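Local coordinates for SusD family protein (Bacteroides uniformis, PDB 7KV1) that probably binds beta-glucans at the bacterial cell surface, as a SusD-like glycan-binding protein built on tetratricopeptide-repeat-type helices, at residues A[420-434]-A[446-458]. Residues are numbered along the deposited sequence; the frame is centred on the assembly and turned at random.
Sequences LRTGGSGTGEAKTWL and LANVTVDDVLTER
V449 packs against A430 and K431 at the start of helix 429-440, in the helical, tetratricopeptide-repeat-like part of this SusD-family fold. Helices 429-434 and 451-458 run nearly parallel, at 17°, with axes 11.4 Å apart at closest approach. Residues 446-450 lead into the second helix, and V449 turns its side chain toward the first.

Two hydrogen bonds join the segments, one between loops and one from helix to loop. V449 N donates to G426 O (2.8 Å), with the donor tilted 22° from the carbonyl plane. K431 NZ donates to A447 O (2.9 Å) from above the carbonyl plane. The lysine gets there with CG anti to its own N (chi1 169°) and the rest of the chain extended, passing the carbonyl oxygens of L446 and A447. With alanine in place of K431, A447 O would probably lose its lysine donor and both carbonyl oxygens the cover of the chain.

The apolar contacts form around V449 and L434. V449 CG2 sits over the first helical turn, 3.4 Å from K431 N, and also touches A430 CB. L434 forks between the two parts of the other segment: CD2 meets L446 CD1, while CD1 lies 3.6 Å from V454 CA. L420, at the end of helix 408-420, packs tightly through CB on V451 CG2 (3.5 Å).

Two charged residues also touch these apolar groups. E457, whose CB touches L434 CD1, sends its carboxylate to R353 and R438. R421 lays CG against V451 and pairs with E417.

A capping box starts the second helix: D453 N donates to T450 OG1 (3.2 Å), and T450 N meets D453 OD2 on its anti side, out of the carboxylate plane.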
loop_
_atom_site.group_PDB
_atom_site.type_symbol
_atom_site.label_atom_id
_atom_site.label_comp_id
_atom_site.label_asym_id
_atom_site.label_seq_id
_atom_site.Cartn_x
_atom_site.Cartn_y
_atom_site.Cartn_z
ATOM N N LEU A 420 22.749 3.416 0.170
ATOM C CA LEU A 420 23.354 4.135 -0.969
ATOM C C LEU A 420 23.121 5.632 -0.812
ATOM O O LEU A 420 24.002 6.376 -1.226
ATOM C CB LEU A 420 22.803 3.597 -2.284
ATOM C CG LEU A 420 23.148 2.134 -2.551
ATOM C CD1 LEU A 420 22.335 1.617 -3.718
ATOM C CD2 LEU A 420 24.644 1.945 -2.762
ATOM N N ARG A 421 22.004 6.083 -0.246
ATOM C CA ARG A 421 21.771 7.554 -0.237
ATOM C C ARG A 421 22.387 8.204 1.007
ATOM O O ARG A 421 22.194 9.409 1.168
ATOM C CB ARG A 421 20.288 7.892 -0.377
ATOM C CG ARG A 421 19.668 7.363 -1.654
ATOM C CD ARG A 421 18.174 7.516 -1.742
ATOM N NE ARG A 421 17.749 8.899 -1.770
ATOM C CZ ARG A 421 16.475 9.294 -1.695
ATOM N NH1 ARG A 421 15.482 8.409 -1.602
ATOM N NH2 ARG A 421 16.204 10.578 -1.709
ATOM N N THR A 422 23.102 7.466 1.855
ATOM C CA THR A 422 23.827 8.042 3.013
ATOM C C THR A 422 25.330 7.749 2.855
ATOM O O THR A 422 26.017 7.633 3.870
ATOM C CB THR A 422 23.218 7.518 4.321
ATOM O OG1 THR A 422 23.297 6.099 4.328
ATOM C CG2 THR A 422 21.768 7.917 4.516
ATOM N N GLY A 423 25.787 7.534 1.618
ATOM C CA GLY A 423 27.208 7.364 1.266
ATOM C C GLY A 423 27.657 5.912 1.271
ATOM O O GLY A 423 28.845 5.715 1.202
ATOM N N GLY A 424 26.758 4.924 1.366
ATOM C CA GLY A 424 27.133 3.503 1.477
ATOM C C GLY A 424 27.752 2.966 0.202
ATOM O O GLY A 424 27.539 3.536 -0.909
ATOM N N SER A 425 28.513 1.889 0.333
ATOM C CA SER A 425 29.226 1.275 -0.809
ATOM C C SER A 425 28.232 0.497 -1.696
ATOM O O SER A 425 27.449 -0.348 -1.174
ATOM C CB SER A 425 30.339 0.375 -0.347
ATOM O OG SER A 425 30.905 -0.292 -1.468
ATOM N N GLY A 426 28.409 0.636 -3.010
ATOM C CA GLY A 426 27.702 -0.193 -3.983
ATOM C C GLY A 426 28.088 -1.664 -3.894
ATOM O O GLY A 426 27.375 -2.464 -4.526
ATOM N N THR A 427 29.194 -2.035 -3.231
ATOM C CA THR A 427 29.583 -3.457 -3.094
ATOM C C THR A 427 29.451 -3.847 -1.628
ATOM O O THR A 427 29.811 -4.955 -1.316
ATOM C CB THR A 427 30.988 -3.731 -3.646
ATOM O OG1 THR A 427 31.887 -2.842 -2.970
ATOM C CG2 THR A 427 31.054 -3.488 -5.133
ATOM N N GLY A 428 28.879 -2.996 -0.791
ATOM C CA GLY A 428 28.743 -3.281 0.649
ATOM C C GLY A 428 27.408 -3.929 0.997
ATOM O O GLY A 428 26.895 -4.782 0.219
ATOM N N GLU A 429 26.841 -3.529 2.137
ATOM C CA GLU A 429 25.573 -4.090 2.649
ATOM C C GLU A 429 24.456 -3.905 1.603
ATOM O O GLU A 429 23.671 -4.806 1.411
ATOM C CB GLU A 429 25.171 -3.339 3.906
ATOM C CG GLU A 429 26.124 -3.529 5.046
ATOM C CD GLU A 429 25.604 -2.782 6.257
ATOM O OE1 GLU A 429 25.374 -1.544 6.149
ATOM O OE2 GLU A 429 25.326 -3.469 7.256
ATOM N N ALA A 430 24.446 -2.803 0.864
ATOM C CA ALA A 430 23.381 -2.564 -0.151
ATOM C C ALA A 430 23.358 -3.699 -1.180
ATOM O O ALA A 430 22.255 -4.192 -1.520
ATOM C CB ALA A 430 23.608 -1.237 -0.778
ATOM N N LYS A 431 24.532 -4.175 -1.606
ATOM C CA LYS A 431 24.645 -5.274 -2.596
ATOM C C LYS A 431 24.186 -6.584 -1.963
ATOM O O LYS A 431 23.459 -7.322 -2.630
ATOM C CB LYS A 431 26.088 -5.378 -3.107
ATOM C CG LYS A 431 26.420 -6.613 -3.921
ATOM C CD LYS A 431 27.899 -6.627 -4.334
ATOM C CE LYS A 431 28.372 -7.962 -4.861
ATOM N NZ LYS A 431 29.751 -7.825 -5.391
ATOM N N THR A 432 24.622 -6.896 -0.741
ATOM C CA THR A 432 24.161 -8.121 -0.030
ATOM C C THR A 432 22.617 -8.186 -0.017
ATOM O O THR A 432 22.035 -9.220 -0.392
ATOM C CB THR A 432 24.704 -8.151 1.392
ATOM O OG1 THR A 432 26.124 -8.076 1.272
ATOM C CG2 THR A 432 24.261 -9.397 2.132
ATOM N N TRP A 433 21.989 -7.109 0.434
ATOM C CA TRP A 433 20.513 -7.018 0.609
ATOM C C TRP A 433 19.773 -7.104 -0.725
ATOM O O TRP A 433 18.850 -7.959 -0.832
ATOM C CB TRP A 433 20.178 -5.727 1.347
ATOM C CG TRP A 433 20.824 -5.693 2.688
ATOM C CD1 TRP A 433 21.110 -6.758 3.476
ATOM C CD2 TRP A 433 21.200 -4.524 3.425
ATOM N NE1 TRP A 433 21.669 -6.328 4.651
ATOM C CE2 TRP A 433 21.752 -4.970 4.645
ATOM C CE3 TRP A 433 21.130 -3.151 3.177
ATOM C CZ2 TRP A 433 22.218 -4.091 5.619
ATOM C CZ3 TRP A 433 21.603 -2.276 4.130
ATOM C CH2 TRP A 433 22.152 -2.750 5.327
ATOM N N LEU A 434 20.123 -6.268 -1.704
ATOM C CA LEU A 434 19.444 -6.326 -3.026
ATOM C C LEU A 434 19.629 -7.725 -3.628
ATOM O O LEU A 434 18.642 -8.276 -4.158
ATOM C CB LEU A 434 19.971 -5.248 -3.976
ATOM C CG LEU A 434 19.191 -5.175 -5.292
ATOM C CD1 LEU A 434 18.864 -3.733 -5.638
ATOM C CD2 LEU A 434 19.956 -5.829 -6.420
ATOM N N LEU A 446 23.798 -8.685 -8.640
ATOM C CA LEU A 446 24.549 -7.576 -9.274
ATOM C C LEU A 446 25.921 -7.487 -8.586
ATOM O O LEU A 446 25.958 -7.639 -7.378
ATOM C CB LEU A 446 23.782 -6.261 -9.136
ATOM C CG LEU A 446 22.376 -6.253 -9.735
ATOM C CD1 LEU A 446 21.760 -4.875 -9.654
ATOM C CD2 LEU A 446 22.391 -6.721 -11.174
ATOM N N ALA A 447 26.998 -7.247 -9.336
ATOM C CA ALA A 447 28.367 -7.099 -8.765
ATOM C C ALA A 447 28.545 -5.740 -8.085
ATOM O O ALA A 447 29.453 -5.591 -7.257
ATOM C CB ALA A 447 29.410 -7.312 -9.840
ATOM N N ASN A 448 27.764 -4.755 -8.467
ATOM C CA ASN A 448 27.787 -3.397 -7.873
ATOM C C ASN A 448 26.345 -2.883 -7.939
ATOM O O ASN A 448 25.701 -3.170 -8.940
ATOM C CB ASN A 448 28.767 -2.459 -8.582
ATOM C CG ASN A 448 28.861 -1.088 -7.925
ATOM O OD1 ASN A 448 29.221 -0.964 -6.764
ATOM N ND2 ASN A 448 28.524 -0.039 -8.648
ATOM N N VAL A 449 25.863 -2.192 -6.914
ATOM C CA VAL A 449 24.435 -1.770 -6.859
ATOM C C VAL A 449 24.396 -0.251 -6.777
ATOM O O VAL A 449 25.231 0.366 -6.055
ATOM C CB VAL A 449 23.636 -2.464 -5.738
ATOM C CG1 VAL A 449 23.619 -3.974 -5.899
ATOM C CG2 VAL A 449 24.141 -2.129 -4.345
ATOM N N THR A 450 23.522 0.341 -7.594
ATOM C CA THR A 450 23.236 1.784 -7.600
ATOM C C THR A 450 21.795 2.022 -7.129
ATOM O O THR A 450 20.981 1.078 -7.091
ATOM C CB THR A 450 23.371 2.393 -9.003
ATOM O OG1 THR A 450 22.275 1.855 -9.736
ATOM C CG2 THR A 450 24.702 2.100 -9.673
ATOM N N VAL A 451 21.471 3.258 -6.776
ATOM C CA VAL A 451 20.092 3.572 -6.313
ATOM C C VAL A 451 19.088 3.246 -7.432
ATOM O O VAL A 451 18.013 2.693 -7.103
ATOM C CB VAL A 451 19.958 5.012 -5.811
ATOM C CG1 VAL A 451 18.539 5.281 -5.340
ATOM C CG2 VAL A 451 20.917 5.241 -4.672
ATOM N N ASP A 452 19.439 3.467 -8.701
ATOM C CA ASP A 452 18.534 3.133 -9.834
ATOM C C ASP A 452 18.259 1.628 -9.895
ATOM O O ASP A 452 17.098 1.249 -10.133
ATOM C CB ASP A 452 19.037 3.607 -11.190
ATOM C CG ASP A 452 17.870 3.594 -12.195
ATOM O OD1 ASP A 452 16.807 4.230 -11.933
ATOM O OD2 ASP A 452 17.989 2.881 -13.160
ATOM N N ASP A 453 19.263 0.787 -9.632
ATOM C CA ASP A 453 19.060 -0.683 -9.561
ATOM C C ASP A 453 17.997 -1.001 -8.498
ATOM O O ASP A 453 17.190 -1.913 -8.739
ATOM C CB ASP A 453 20.355 -1.432 -9.221
ATOM C CG ASP A 453 21.451 -1.322 -10.275
ATOM O OD1 ASP A 453 21.086 -1.297 -11.480
ATOM O OD2 ASP A 453 22.682 -1.262 -9.881
ATOM N N VAL A 454 18.069 -0.367 -7.323
ATOM C CA VAL A 454 17.090 -0.626 -6.227
ATOM C C VAL A 454 15.696 -0.224 -6.730
ATOM O O VAL A 454 14.761 -1.019 -6.591
ATOM C CB VAL A 454 17.462 0.079 -4.922
ATOM C CG1 VAL A 454 16.477 -0.266 -3.808
ATOM C CG2 VAL A 454 18.888 -0.231 -4.514
ATOM N N LEU A 455 15.534 0.957 -7.327
ATOM C CA LEU A 455 14.200 1.368 -7.835
ATOM C C LEU A 455 13.704 0.356 -8.875
ATOM O O LEU A 455 12.471 0.034 -8.905
ATOM C CB LEU A 455 14.300 2.792 -8.398
ATOM C CG LEU A 455 14.755 3.855 -7.408
ATOM C CD1 LEU A 455 14.801 5.187 -8.102
ATOM C CD2 LEU A 455 13.842 3.907 -6.171
ATOM N N THR A 456 14.576 -0.142 -9.748
ATOM C CA THR A 456 14.152 -1.148 -10.758
ATOM C C THR A 456 13.700 -2.415 -10.044
ATOM O O THR A 456 12.655 -2.969 -10.427
ATOM C CB THR A 456 15.258 -1.422 -11.784
ATOM O OG1 THR A 456 15.418 -0.190 -12.484
ATOM C CG2 THR A 456 14.930 -2.579 -12.711
ATOM N N GLU A 457 14.448 -2.866 -9.045
ATOM C CA GLU A 457 14.115 -4.095 -8.295
ATOM C C GLU A 457 12.764 -3.957 -7.574
ATOM O O GLU A 457 11.977 -4.926 -7.583
ATOM C CB GLU A 457 15.230 -4.482 -7.331
ATOM C CG GLU A 457 15.230 -5.950 -7.024
ATOM C CD GLU A 457 15.563 -6.847 -8.206
ATOM O OE1 GLU A 457 16.446 -6.455 -9.000
ATOM O OE2 GLU A 457 14.933 -7.942 -8.315
ATOM N N ARG A 458 12.458 -2.778 -7.050
ATOM C CA ARG A 458 11.160 -2.484 -6.425
ATOM C C ARG A 458 10.048 -2.684 -7.463
ATOM O O ARG A 458 9.001 -3.186 -7.092
ATOM C CB ARG A 458 11.144 -1.061 -5.836
ATOM C CG ARG A 458 12.034 -0.876 -4.618
ATOM C CD ARG A 458 12.002 0.558 -4.143
ATOM N NE ARG A 458 10.733 0.771 -3.491
ATOM C CZ ARG A 458 10.498 0.535 -2.198
ATOM N NH1 ARG A 458 11.463 0.127 -1.406
ATOM N NH2 ARG A 458 9.300 0.704 -1.691
#